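Gdp-l-fucose synthetase (Naegleria fowleri, PDB 6AQZ) probably makes GDP-L-fucose from GDP-4-keto-6-deoxymannose by epimerisation followed by NADPH-dependent reduction, in a Rossmann-type short-chain dehydrogenase fold. Local coordinates at residues 200-205 with 212-217; 194-199 with 237-242; 131-136 with 144-149. One frame throughout, in Å; residues are numbered along the deposited sequence.

Contact 1 (200-205 with 212-217); sequences FNVEAG and MHKCYK
With chi1 at -164°, His213 carries its imidazole opposite its own backbone N and over to Phe200, while a chi1 of -63° in Phe200 sets that ring against Met212. The arrangement ties a loop to the helix that follows it: 200-205, in the loop after strand 184-194 of the NADP-binding Rossmann-type fold, is fastened to helix 207-221. Asn201 OD1 accepts from Ala204 N, an Asx motif ahead of the helix. His213 ND1 donates to Phe200 O at 2.7 Å. The bond is bent, 135° at the hydrogen, and the donor stands above the carbonyl plane. The other imidazole nitrogen, NE2, is bonded to Tyr336 OH, which fixes the rotation of the ring. Met212 SD lies at the edge of the Phe200 ring, 4.1 Å from CE1, a Met-aromatic contact beside helix 321-335. Val202 packs its CG1 against the aliphatic part of Lys214, 3.9 Å from CD; that bent chain carries its ammonium on to Val226 O. The extended Lys217 passes CE over one face of the His213 ring and reaches Val202 tip to tip. A water links the two, accepting from Lys217 NZ and from Val202 N, each at 3.1 Å.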
ATOM      1  N   PHE A 200       1.981 -26.980 -12.162  1.00 51.89           N
ATOM      2  CA  PHE A 200       2.760 -28.116 -11.698  1.00 53.07           C
ATOM      3  C   PHE A 200       4.242 -28.022 -12.032  1.00 56.36           C
ATOM      4  O   PHE A 200       4.945 -29.032 -11.941  1.00 55.02           O
ATOM      5  CB  PHE A 200       2.184 -29.400 -12.272  1.00 54.13           C
ATOM      6  CG  PHE A 200       0.799 -29.682 -11.815  1.00 50.89           C
ATOM      7  CD1 PHE A 200       0.576 -30.406 -10.669  1.00 48.87           C
ATOM      8  CD2 PHE A 200      -0.285 -29.220 -12.538  1.00 51.20           C
ATOM      9  CE1 PHE A 200      -0.716 -30.676 -10.257  1.00 53.90           C
ATOM     10  CE2 PHE A 200      -1.574 -29.483 -12.134  1.00 53.14           C
ATOM     11  CZ  PHE A 200      -1.791 -30.221 -10.997  1.00 52.77           C
ATOM     12  N   ASN A 201       4.730 -26.848 -12.413  1.00 57.86           N
ATOM     13  CA  ASN A 201       6.157 -26.657 -12.622  1.00 62.00           C
ATOM     14  C   ASN A 201       6.887 -26.843 -11.300  1.00 61.01           C
ATOM     15  O   ASN A 201       6.596 -26.140 -10.328  1.00 70.87           O
ATOM     16  CB  ASN A 201       6.399 -25.249 -13.175  1.00 65.47           C
ATOM     17  CG  ASN A 201       7.867 -24.979 -13.487  1.00 68.46           C
ATOM     18  OD1 ASN A 201       8.623 -24.540 -12.618  1.00 67.81           O
ATOM     19  ND2 ASN A 201       8.262 -25.192 -14.738  1.00 66.66           N
ATOM     20  N   VAL A 202       7.857 -27.760 -11.258  1.00 55.14           N
ATOM     21  CA  VAL A 202       8.564 -28.006 -10.004  1.00 59.82           C
ATOM     22  C   VAL A 202       9.329 -26.762  -9.551  1.00 66.62           C
ATOM     23  O   VAL A 202       9.488 -26.533  -8.348  1.00 69.28           O
ATOM     24  CB  VAL A 202       9.506 -29.217 -10.114  1.00 65.40           C
ATOM     25  CG1 VAL A 202       8.745 -30.475 -10.566  1.00 62.26           C
ATOM     26  CG2 VAL A 202      10.646 -28.894 -11.050  1.00 78.84           C
ATOM     27  N   GLU A 203       9.802 -25.931 -10.486  1.00 71.80           N
ATOM     28  CA  GLU A 203      10.627 -24.792 -10.089  1.00 68.69           C
ATOM     29  C   GLU A 203       9.767 -23.641  -9.587  1.00 69.48           C
ATOM     30  O   GLU A 203      10.045 -23.072  -8.531  1.00 68.77           O
ATOM     31  CB  GLU A 203      11.518 -24.337 -11.253  1.00 67.12           C
ATOM     32  N   ALA A 204       8.726 -23.279 -10.334  1.00 70.67           N
ATOM     33  CA  ALA A 204       7.908 -22.111 -10.033  1.00 67.11           C
ATOM     34  C   ALA A 204       6.639 -22.406  -9.229  1.00 69.00           C
ATOM     35  O   ALA A 204       6.064 -21.477  -8.657  1.00 69.57           O
ATOM     36  CB  ALA A 204       7.520 -21.406 -11.335  1.00 68.37           C
ATOM     37  N   GLY A 205       6.139 -23.644  -9.241  1.00 66.22           N
ATOM     38  CA  GLY A 205       4.858 -23.962  -8.638  1.00 57.12           C
ATOM     39  C   GLY A 205       4.879 -24.157  -7.125  1.00 52.89           C
ATOM     40  O   GLY A 205       5.907 -24.144  -6.470  1.00 62.90           O
ATOM     41  N   MET A 212       3.604 -33.507  -6.843  1.00 54.43           N
ATOM     42  CA  MET A 212       2.889 -34.386  -7.767  1.00 61.25           C
ATOM     43  C   MET A 212       3.647 -34.562  -9.071  1.00 62.12           C
ATOM     44  O   MET A 212       3.790 -35.683  -9.566  1.00 68.73           O
ATOM     45  CB  MET A 212       1.488 -33.857  -8.052  1.00 62.92           C
ATOM     46  CG  MET A 212       0.519 -34.124  -6.937  1.00 66.85           C
ATOM     47  SD  MET A 212      -1.140 -33.563  -7.321  1.00 66.79           S
ATOM     48  CE  MET A 212      -1.938 -33.963  -5.771  1.00 64.41           C
ATOM     49  N   HIS A 213       4.157 -33.467  -9.631  1.00 59.76           N
ATOM     50  CA  HIS A 213       4.893 -33.561 -10.884  1.00 59.44           C
ATOM     51  C   HIS A 213       6.199 -34.314 -10.675  1.00 63.87           C
ATOM     52  O   HIS A 213       6.626 -35.087 -11.544  1.00 63.77           O
ATOM     53  CB  HIS A 213       5.166 -32.163 -11.437  1.00 55.59           C
ATOM     54  CG  HIS A 213       5.571 -32.153 -12.877  1.00 60.24           C
ATOM     55  ND1 HIS A 213       5.982 -31.010 -13.527  1.00 63.50           N
ATOM     56  CD2 HIS A 213       5.642 -33.149 -13.787  1.00 61.07           C
ATOM     57  CE1 HIS A 213       6.274 -31.302 -14.782  1.00 64.20           C
ATOM     58  NE2 HIS A 213       6.078 -32.594 -14.964  1.00 62.72           N
ATOM     59  N   LYS A 214       6.837 -34.094  -9.523  1.00 62.06           N
ATOM     60  CA  LYS A 214       8.059 -34.806  -9.182  1.00 63.43           C
ATOM     61  C   LYS A 214       7.813 -36.305  -9.079  1.00 65.22           C
ATOM     62  O   LYS A 214       8.602 -37.112  -9.593  1.00 69.11           O
ATOM     63  CB  LYS A 214       8.611 -34.267  -7.859  1.00 62.92           C
ATOM     64  CG  LYS A 214       9.945 -33.570  -7.963  1.00 67.67           C
ATOM     65  CD  LYS A 214       9.925 -32.236  -7.266  1.00 80.12           C
ATOM     66  CE  LYS A 214      10.886 -32.228  -6.085  1.00 87.26           C
ATOM     67  NZ  LYS A 214      12.107 -33.024  -6.417  1.00 89.60           N
ATOM     68  N   CYS A 215       6.710 -36.694  -8.436  1.00 56.27           N
ATOM     69  CA  CYS A 215       6.396 -38.107  -8.293  1.00 57.39           C
ATOM     70  C   CYS A 215       6.111 -38.722  -9.661  1.00 62.86           C
ATOM     71  O   CYS A 215       6.500 -39.867  -9.936  1.00 69.33           O
ATOM     72  CB  CYS A 215       5.219 -38.289  -7.333  1.00 54.34           C
ATOM     73  SG  CYS A 215       4.907 -40.016  -6.834  1.00 62.43           S
ATOM     74  N   TYR A 216       5.400 -37.979 -10.515  1.00 55.11           N
ATOM     75  CA  TYR A 216       5.140 -38.420 -11.877  1.00 56.08           C
ATOM     76  C   TYR A 216       6.436 -38.669 -12.645  1.00 61.84           C
ATOM     77  O   TYR A 216       6.564 -39.685 -13.334  1.00 63.69           O
ATOM     78  CB  TYR A 216       4.278 -37.378 -12.589  1.00 53.60           C
ATOM     79  CG  TYR A 216       3.951 -37.708 -14.040  1.00 58.84           C
ATOM     80  CD1 TYR A 216       4.822 -37.327 -15.063  1.00 54.63           C
ATOM     81  CD2 TYR A 216       2.769 -38.361 -14.393  1.00 59.58           C
ATOM     82  CE1 TYR A 216       4.530 -37.605 -16.392  1.00 65.96           C
ATOM     83  CE2 TYR A 216       2.474 -38.641 -15.716  1.00 66.33           C
ATOM     84  CZ  TYR A 216       3.358 -38.264 -16.713  1.00 74.04           C
ATOM     85  OH  TYR A 216       3.068 -38.546 -18.035  1.00 84.02           O
ATOM     86  N   LYS A 217       7.416 -37.760 -12.528  1.00 64.12           N
ATOM     87  CA  LYS A 217       8.690 -37.951 -13.220  1.00 59.00           C
ATOM     88  C   LYS A 217       9.425 -39.183 -12.701  1.00 56.58           C
ATOM     89  O   LYS A 217      10.006 -39.949 -13.484  1.00 60.61           O
ATOM     90  CB  LYS A 217       9.563 -36.699 -13.082  1.00 59.17           C
ATOM     91  CG  LYS A 217       9.097 -35.451 -13.869  1.00 63.52           C
ATOM     92  CD  LYS A 217       9.938 -34.191 -13.493  1.00 70.12           C
ATOM     93  CE  LYS A 217       9.388 -32.898 -14.120  1.00 74.45           C
ATOM     94  NZ  LYS A 217      10.327 -31.730 -14.016  1.00 74.62           N
TER
HETATM   95  O   HOH W   1       8.629 -29.083 -13.941  1.00 43.78           O

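Contact 2 (194-199 with 237-242); sequences FGPHDN and FLYSHD
Phe194 and Tyr239 form a parallel beta bridge where strands 184-194 and 234-239 of the Rossmann-type sheet end, and the ring of Phe194 lies along the partner strand. From CB, a chi1 of 67° places CG between the backbone N and the carbonyl carbon, turning the ring toward strand 234-239. CD1 comes to 3.5 Å from Leu238 O, and CE1, one atom further, lies 3.4 Å from Tyr239 N and also meets Phe237 CB. CZ at the tip packs on Tyr239 CA and CB; the CA sits over the ring face in a CH-pi contact, 4.0 Å from the centroid. On the returning side CE2 touches Tyr239 CD1 at 3.8 Å, where the two rings are near parallel, planes at 29°, but slid so far apart that they barely overlap. Pro196 continues the packing: CD faces Tyr239 CE1, and CG approaches His241 NE2. Gly195 CA passes close to Ser240 OG, 3.8 Å away.

The backbone gives the bridge its polar part. Phe194 N donates to Leu238 O, and Phe194 O receives Ser240 N at 2.8 Å, almost in line with its C=O bond, with a weak, longer bond from Ser240 OG. Tyr239 is the N-cap of helix 240-253, so a carbonyl at the end of one strand takes up an amide of the first turn of that helix. This buried oxygen is thereby satisfied and probably polarised by the positive helix end.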
ATOM      1  N   PHE A 194      -4.829 -26.650  -3.463  1.00 47.67           N
ATOM      2  CA  PHE A 194      -4.326 -27.628  -4.427  1.00 46.97           C
ATOM      3  C   PHE A 194      -5.485 -28.188  -5.232  1.00 50.95           C
ATOM      4  O   PHE A 194      -6.652 -28.130  -4.822  1.00 52.03           O
ATOM      5  CB  PHE A 194      -3.554 -28.772  -3.744  1.00 43.31           C
ATOM      6  CG  PHE A 194      -4.418 -29.652  -2.880  1.00 49.76           C
ATOM      7  CD1 PHE A 194      -4.784 -29.241  -1.594  1.00 43.57           C
ATOM      8  CD2 PHE A 194      -4.912 -30.874  -3.370  1.00 48.04           C
ATOM      9  CE1 PHE A 194      -5.586 -30.048  -0.801  1.00 46.26           C
ATOM     10  CE2 PHE A 194      -5.733 -31.680  -2.588  1.00 45.41           C
ATOM     11  CZ  PHE A 194      -6.059 -31.271  -1.299  1.00 50.38           C
ATOM     12  N   GLY A 195      -5.153 -28.741  -6.388  1.00 53.71           N
ATOM     13  CA  GLY A 195      -6.158 -29.376  -7.195  1.00 52.83           C
ATOM     14  C   GLY A 195      -5.902 -29.286  -8.677  1.00 54.01           C
ATOM     15  O   GLY A 195      -4.821 -28.889  -9.140  1.00 48.24           O
ATOM     16  N   PRO A 196      -6.913 -29.661  -9.453  1.00 51.11           N
ATOM     17  CA  PRO A 196      -6.753 -29.668 -10.908  1.00 54.30           C
ATOM     18  C   PRO A 196      -6.559 -28.262 -11.450  1.00 54.58           C
ATOM     19  O   PRO A 196      -6.971 -27.273 -10.846  1.00 61.77           O
ATOM     20  CB  PRO A 196      -8.057 -30.310 -11.418  1.00 54.35           C
ATOM     21  CG  PRO A 196      -8.984 -30.327 -10.302  1.00 56.27           C
ATOM     22  CD  PRO A 196      -8.168 -30.293  -9.025  1.00 54.91           C
ATOM     23  N   HIS A 197      -5.893 -28.193 -12.605  1.00 56.60           N
ATOM     24  CA  HIS A 197      -5.572 -26.953 -13.310  1.00 56.87           C
ATOM     25  C   HIS A 197      -4.596 -26.065 -12.548  1.00 42.69           C
ATOM     26  O   HIS A 197      -4.463 -24.886 -12.868  1.00 44.53           O
ATOM     27  CB  HIS A 197      -6.840 -26.173 -13.649  1.00 60.72           C
ATOM     28  CG  HIS A 197      -7.774 -26.919 -14.544  1.00 63.78           C
ATOM     29  ND1 HIS A 197      -7.591 -26.999 -15.907  1.00 65.39           N
ATOM     30  CD2 HIS A 197      -8.901 -27.619 -14.271  1.00 65.63           C
ATOM     31  CE1 HIS A 197      -8.570 -27.711 -16.437  1.00 68.21           C
ATOM     32  NE2 HIS A 197      -9.380 -28.097 -15.466  1.00 68.11           N
ATOM     33  N   ASP A 198      -3.872 -26.642 -11.591  1.00 44.78           N
ATOM     34  CA  ASP A 198      -2.809 -25.980 -10.854  1.00 52.31           C
ATOM     35  C   ASP A 198      -1.610 -25.739 -11.761  1.00 52.96           C
ATOM     36  O   ASP A 198      -1.614 -26.073 -12.947  1.00 54.46           O
ATOM     37  CB  ASP A 198      -2.408 -26.832  -9.657  1.00 55.29           C
ATOM     38  CG  ASP A 198      -1.891 -26.010  -8.493  1.00 50.87           C
ATOM     39  OD1 ASP A 198      -1.442 -24.867  -8.720  1.00 42.88           O
ATOM     40  OD2 ASP A 198      -1.913 -26.537  -7.358  1.00 48.82           O
ATOM     41  N   ASN A 199      -0.584 -25.101 -11.206  1.00 55.18           N
ATOM     42  CA  ASN A 199       0.698 -24.925 -11.881  1.00 53.98           C
ATOM     43  C   ASN A 199       1.654 -25.980 -11.339  1.00 51.51           C
ATOM     44  O   ASN A 199       2.100 -25.887 -10.193  1.00 45.61           O
ATOM     45  CB  ASN A 199       1.249 -23.516 -11.673  1.00 58.08           C
ATOM     46  CG  ASN A 199       2.555 -23.303 -12.399  1.00 69.33           C
ATOM     47  OD1 ASN A 199       3.070 -24.211 -13.066  1.00 78.51           O
ATOM     48  ND2 ASN A 199       3.088 -22.103 -12.309  1.00 63.51           N
ATOM     49  N   PHE A 237      -3.717 -27.515   4.156  1.00 56.01           N
ATOM     50  CA  PHE A 237      -3.931 -27.636   2.710  1.00 49.69           C
ATOM     51  C   PHE A 237      -5.419 -27.710   2.419  1.00 52.04           C
ATOM     52  O   PHE A 237      -6.117 -28.564   2.978  1.00 62.54           O
ATOM     53  CB  PHE A 237      -3.244 -28.879   2.119  1.00 41.76           C
ATOM     54  CG  PHE A 237      -1.734 -28.832   2.171  1.00 50.46           C
ATOM     55  CD1 PHE A 237      -1.013 -28.101   1.234  1.00 47.54           C
ATOM     56  CD2 PHE A 237      -1.038 -29.502   3.172  1.00 55.06           C
ATOM     57  CE1 PHE A 237       0.361 -28.053   1.275  1.00 45.67           C
ATOM     58  CE2 PHE A 237       0.335 -29.460   3.227  1.00 54.02           C
ATOM     59  CZ  PHE A 237       1.040 -28.728   2.282  1.00 51.79           C
ATOM     60  N   LEU A 238      -5.899 -26.847   1.522  1.00 46.58           N
ATOM     61  CA  LEU A 238      -7.325 -26.765   1.217  1.00 48.23           C
ATOM     62  C   LEU A 238      -7.562 -27.161  -0.229  1.00 52.10           C
ATOM     63  O   LEU A 238      -7.014 -26.536  -1.141  1.00 45.56           O
ATOM     64  CB  LEU A 238      -7.876 -25.359   1.487  1.00 50.16           C
ATOM     65  CG  LEU A 238      -9.384 -25.181   1.302  1.00 46.17           C
ATOM     66  CD1 LEU A 238     -10.149 -26.143   2.240  1.00 45.88           C
ATOM     67  CD2 LEU A 238      -9.778 -23.727   1.560  1.00 38.06           C
ATOM     68  N   TYR A 239      -8.380 -28.198  -0.428  1.00 54.31           N
ATOM     69  CA  TYR A 239      -8.771 -28.627  -1.768  1.00 50.06           C
ATOM     70  C   TYR A 239      -9.506 -27.513  -2.494  1.00 47.60           C
ATOM     71  O   TYR A 239     -10.464 -26.939  -1.969  1.00 54.53           O
ATOM     72  CB  TYR A 239      -9.668 -29.870  -1.672  1.00 49.86           C
ATOM     73  CG  TYR A 239      -9.971 -30.581  -2.975  1.00 47.34           C
ATOM     74  CD1 TYR A 239      -9.067 -30.565  -4.033  1.00 48.57           C
ATOM     75  CD2 TYR A 239     -11.150 -31.310  -3.129  1.00 56.00           C
ATOM     76  CE1 TYR A 239      -9.339 -31.234  -5.217  1.00 50.27           C
ATOM     77  CE2 TYR A 239     -11.436 -31.996  -4.310  1.00 58.40           C
ATOM     78  CZ  TYR A 239     -10.526 -31.954  -5.353  1.00 56.26           C
ATOM     79  OH  TYR A 239     -10.791 -32.614  -6.530  1.00 55.21           O
ATOM     80  N   SER A 240      -9.096 -27.247  -3.733  1.00 38.22           N
ATOM     81  CA  SER A 240      -9.691 -26.138  -4.466  1.00 44.64           C
ATOM     82  C   SER A 240     -11.201 -26.285  -4.639  1.00 45.64           C
ATOM     83  O   SER A 240     -11.918 -25.279  -4.608  1.00 45.24           O
ATOM     84  CB  SER A 240      -8.995 -25.988  -5.816  1.00 46.83           C
ATOM     85  OG  SER A 240      -9.227 -27.127  -6.615  1.00 48.56           O
ATOM     86  N   HIS A 241     -11.719 -27.509  -4.819  1.00 46.39           N
ATOM     87  CA  HIS A 241     -13.173 -27.635  -4.925  1.00 47.48           C
ATOM     88  C   HIS A 241     -13.865 -27.254  -3.609  1.00 47.34           C
ATOM     89  O   HIS A 241     -14.924 -26.611  -3.616  1.00 47.43           O
ATOM     90  CB  HIS A 241     -13.561 -29.049  -5.348  1.00 50.77           C
ATOM     91  CG  HIS A 241     -13.131 -29.395  -6.735  1.00 54.58           C
ATOM     92  ND1 HIS A 241     -13.374 -30.626  -7.304  1.00 56.15           N
ATOM     93  CD2 HIS A 241     -12.469 -28.672  -7.667  1.00 53.01           C
ATOM     94  CE1 HIS A 241     -12.886 -30.646  -8.530  1.00 57.24           C
ATOM     95  NE2 HIS A 241     -12.323 -29.475  -8.773  1.00 57.11           N
ATOM     96  N   ASP A 242     -13.271 -27.625  -2.472  1.00 41.67           N
ATOM     97  CA  ASP A 242     -13.797 -27.172  -1.192  1.00 44.68           C
ATOM     98  C   ASP A 242     -13.703 -25.649  -1.058  1.00 48.28           C
ATOM     99  O   ASP A 242     -14.671 -24.993  -0.643  1.00 50.57           O
ATOM    100  CB  ASP A 242     -13.046 -27.849  -0.052  1.00 47.44           C
ATOM    101  CG  ASP A 242     -13.354 -29.300   0.072  1.00 52.07           C
ATOM    102  OD1 ASP A 242     -14.283 -29.797  -0.611  1.00 57.02           O
ATOM    103  OD2 ASP A 242     -12.664 -29.943   0.887  1.00 56.87           O
TER

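Contact 3 (131-136 with 144-149); sequences CVFPDK and EKLHEG
The phenyl ring of Phe133 has one face covered by Leu146: the methyl CD1 stands over the ring centre, 4.2 Å from the centroid and only 6° off its normal, a well-centred CH-pi contact. On the same side the leucine backbone closes on CE2 and CD2, with Leu146 N 3.6 Å from Phe133 CE2. The leucine gets there by holding CG opposite its backbone N, chi1 177°, which carries CD1 across to Phe133 and to Val132, whose CG2 is 3.7 Å from it. Leu146 CG in turn lies over one face of the His147 ring.

Pro134 is the second point of contact, and its partners are carbonyl oxygens. CD and CG both lie 3.1 Å from Lys145 O, CD is also near Leu146 O, and CG and CB meet Glu148 O and Gly149 O. The pyrrolidine ring thus packs against carbonyl oxygens of two consecutive turns, a type I beta turn from Lys145 to Glu148 and the inverse gamma turn centred on Glu148. No hydrogen bond joins the two segments directly.

His147 packs on Tyr160 of the second subunit and Glu148 on Pro150 of the second subunit. Both segments belong to the excursion between strand 123-127 and helix 156-179. Val132 and Pro134 lie against that helix at Ala159 and Arg163, and Arg163 binds Val132 O and Gly149 O, clamping both segments to the helix.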
ATOM      1  N   CYS A 131      -0.152 -15.617   3.369  1.00 53.76           N
ATOM      2  CA  CYS A 131       1.263 -15.286   3.432  1.00 62.59           C
ATOM      3  C   CYS A 131       1.515 -13.776   3.424  1.00 55.56           C
ATOM      4  O   CYS A 131       2.674 -13.351   3.420  1.00 56.23           O
ATOM      5  CB  CYS A 131       2.032 -15.992   2.297  1.00 80.51           C
ATOM      6  SG  CYS A 131       1.642 -15.519   0.579  1.00 92.38           S
ATOM      7  N   VAL A 132       0.459 -12.959   3.492  1.00 46.09           N
ATOM      8  CA  VAL A 132       0.598 -11.508   3.558  1.00 45.01           C
ATOM      9  C   VAL A 132       0.404 -10.947   4.975  1.00 54.16           C
ATOM     10  O   VAL A 132       0.470  -9.725   5.169  1.00 53.86           O
ATOM     11  CB  VAL A 132      -0.393 -10.844   2.585  1.00 48.29           C
ATOM     12  CG1 VAL A 132      -0.357 -11.577   1.223  1.00 50.04           C
ATOM     13  CG2 VAL A 132      -1.809 -10.801   3.178  1.00 32.51           C
ATOM     14  N   PHE A 133       0.217 -11.800   5.970  1.00 51.62           N
ATOM     15  CA  PHE A 133       0.008 -11.346   7.320  1.00 41.19           C
ATOM     16  C   PHE A 133       1.330 -10.875   7.920  1.00 41.19           C
ATOM     17  O   PHE A 133       2.397 -11.197   7.395  1.00 39.26           O
ATOM     18  CB  PHE A 133      -0.599 -12.473   8.156  1.00 42.24           C
ATOM     19  CG  PHE A 133      -2.084 -12.566   8.032  1.00 49.89           C
ATOM     20  CD1 PHE A 133      -2.667 -13.244   6.978  1.00 55.05           C
ATOM     21  CD2 PHE A 133      -2.908 -11.938   8.957  1.00 47.17           C
ATOM     22  CE1 PHE A 133      -4.044 -13.313   6.856  1.00 54.69           C
ATOM     23  CE2 PHE A 133      -4.287 -12.010   8.834  1.00 50.58           C
ATOM     24  CZ  PHE A 133      -4.855 -12.692   7.784  1.00 46.90           C
ATOM     25  N   PRO A 134       1.282 -10.097   9.017  1.00 40.77           N
ATOM     26  CA  PRO A 134       2.520  -9.581   9.618  1.00 44.06           C
ATOM     27  C   PRO A 134       3.489 -10.688   9.982  1.00 50.46           C
ATOM     28  O   PRO A 134       3.095 -11.766  10.417  1.00 57.96           O
ATOM     29  CB  PRO A 134       2.035  -8.831  10.870  1.00 42.49           C
ATOM     30  CG  PRO A 134       0.653  -8.419  10.548  1.00 40.87           C
ATOM     31  CD  PRO A 134       0.083  -9.496   9.639  1.00 35.34           C
ATOM     32  N   ASP A 135       4.775 -10.396   9.805  1.00 56.44           N
ATOM     33  CA  ASP A 135       5.804 -11.366  10.140  1.00 57.52           C
ATOM     34  C   ASP A 135       5.885 -11.602  11.645  1.00 58.66           C
ATOM     35  O   ASP A 135       5.999 -12.747  12.087  1.00 60.10           O
ATOM     36  CB  ASP A 135       7.157 -10.927   9.585  1.00 57.76           C
ATOM     37  CG  ASP A 135       8.195 -12.010   9.717  1.00 63.74           C
ATOM     38  OD1 ASP A 135       7.901 -13.149   9.279  1.00 65.50           O
ATOM     39  OD2 ASP A 135       9.290 -11.735  10.247  1.00 65.80           O
ATOM     40  N   LYS A 136       5.861 -10.541  12.452  1.00 61.38           N
ATOM     41  CA  LYS A 136       5.823 -10.707  13.907  1.00 64.95           C
ATOM     42  C   LYS A 136       4.361 -10.876  14.313  1.00 66.99           C
ATOM     43  O   LYS A 136       3.575  -9.925  14.262  1.00 71.64           O
ATOM     44  CB  LYS A 136       6.489  -9.529  14.619  1.00 66.52           C
ATOM     45  N   GLU A 144      -8.236 -10.285  11.889  1.00 48.90           N
ATOM     46  CA  GLU A 144      -8.087  -8.927  12.406  1.00 46.38           C
ATOM     47  C   GLU A 144      -6.632  -8.487  12.485  1.00 49.71           C
ATOM     48  O   GLU A 144      -6.367  -7.289  12.586  1.00 56.83           O
ATOM     49  CB  GLU A 144      -8.710  -8.822  13.806  1.00 46.83           C
ATOM     50  N   LYS A 145      -5.685  -9.411  12.388  1.00 48.73           N
ATOM     51  CA  LYS A 145      -4.271  -9.088  12.479  1.00 46.83           C
ATOM     52  C   LYS A 145      -3.630  -8.709  11.144  1.00 43.90           C
ATOM     53  O   LYS A 145      -2.436  -8.391  11.116  1.00 41.90           O
ATOM     54  CB  LYS A 145      -3.541 -10.278  13.084  1.00 50.78           C
ATOM     55  CG  LYS A 145      -3.950 -10.528  14.512  1.00 61.47           C
ATOM     56  CD  LYS A 145      -3.535 -11.914  14.941  1.00 73.27           C
ATOM     57  CE  LYS A 145      -3.220 -11.975  16.416  1.00 78.93           C
ATOM     58  NZ  LYS A 145      -2.852 -13.363  16.760  1.00 83.85           N
ATOM     59  N   LEU A 146      -4.419  -8.634  10.074  1.00 44.66           N
ATOM     60  CA  LEU A 146      -3.901  -8.404   8.726  1.00 44.57           C
ATOM     61  C   LEU A 146      -2.939  -7.208   8.620  1.00 45.05           C
ATOM     62  O   LEU A 146      -1.902  -7.312   7.951  1.00 41.15           O
ATOM     63  CB  LEU A 146      -5.084  -8.233   7.773  1.00 39.64           C
ATOM     64  CG  LEU A 146      -4.742  -7.907   6.327  1.00 44.74           C
ATOM     65  CD1 LEU A 146      -3.882  -9.019   5.696  1.00 43.59           C
ATOM     66  CD2 LEU A 146      -6.021  -7.735   5.543  1.00 45.10           C
ATOM     67  N   HIS A 147      -3.252  -6.067   9.255  1.00 38.70           N
ATOM     68  CA  HIS A 147      -2.450  -4.850   9.065  1.00 37.93           C
ATOM     69  C   HIS A 147      -1.598  -4.503  10.277  1.00 39.71           C
ATOM     70  O   HIS A 147      -1.044  -3.402  10.342  1.00 41.68           O
ATOM     71  CB  HIS A 147      -3.350  -3.656   8.732  1.00 35.01           C
ATOM     72  CG  HIS A 147      -4.212  -3.867   7.529  1.00 37.92           C
ATOM     73  ND1 HIS A 147      -3.747  -3.722   6.238  1.00 43.80           N
ATOM     74  CD2 HIS A 147      -5.519  -4.201   7.420  1.00 40.36           C
ATOM     75  CE1 HIS A 147      -4.722  -3.977   5.385  1.00 43.49           C
ATOM     76  NE2 HIS A 147      -5.808  -4.276   6.074  1.00 41.88           N
ATOM     77  N   GLU A 148      -1.459  -5.415  11.231  1.00 46.04           N
ATOM     78  CA  GLU A 148      -0.783  -5.114  12.493  1.00 44.91           C
ATOM     79  C   GLU A 148       0.724  -5.357  12.360  1.00 54.03           C
ATOM     80  O   GLU A 148       1.324  -6.141  13.095  1.00 60.94           O
ATOM     81  CB  GLU A 148      -1.371  -5.963  13.612  1.00 42.98           C
ATOM     82  CG  GLU A 148      -2.864  -5.695  13.851  1.00 55.83           C
ATOM     83  CD  GLU A 148      -3.184  -4.249  14.216  1.00 70.09           C
ATOM     84  OE1 GLU A 148      -2.419  -3.627  14.982  1.00 75.22           O
ATOM     85  OE2 GLU A 148      -4.197  -3.726  13.703  1.00 73.83           O
ATOM     86  N   GLY A 149       1.339  -4.677  11.395  1.00 44.50           N
ATOM     87  CA  GLY A 149       2.766  -4.793  11.215  1.00 42.78           C
ATOM     88  C   GLY A 149       3.176  -5.228   9.822  1.00 43.13           C
ATOM     89  O   GLY A 149       2.368  -5.707   9.020  1.00 39.48           O
TER

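How the contacts relate
Contact 3 comes first along the chain and closes before the other two open; contact 1 is nested inside the loop closed by contact 2. Contacts 1 and 2 have centres 14 Å apart and share the connection between strand 184-194 and helix 207-221, meeting where Phe200 CZ packs on Gly195 O at 3.8 Å. Contact 3 stands apart, its centre 25 Å from that of contact 2 and 30 Å from that of contact 1, in the loop after strand 123-127, which pairs with strand 184-194 in the central sheet. Side chains of all three contacts, Phe200, Phe194 and Val132, come to about 9, 7 and 7 Å from the bound NADP, while contact 3 also reaches the second subunit.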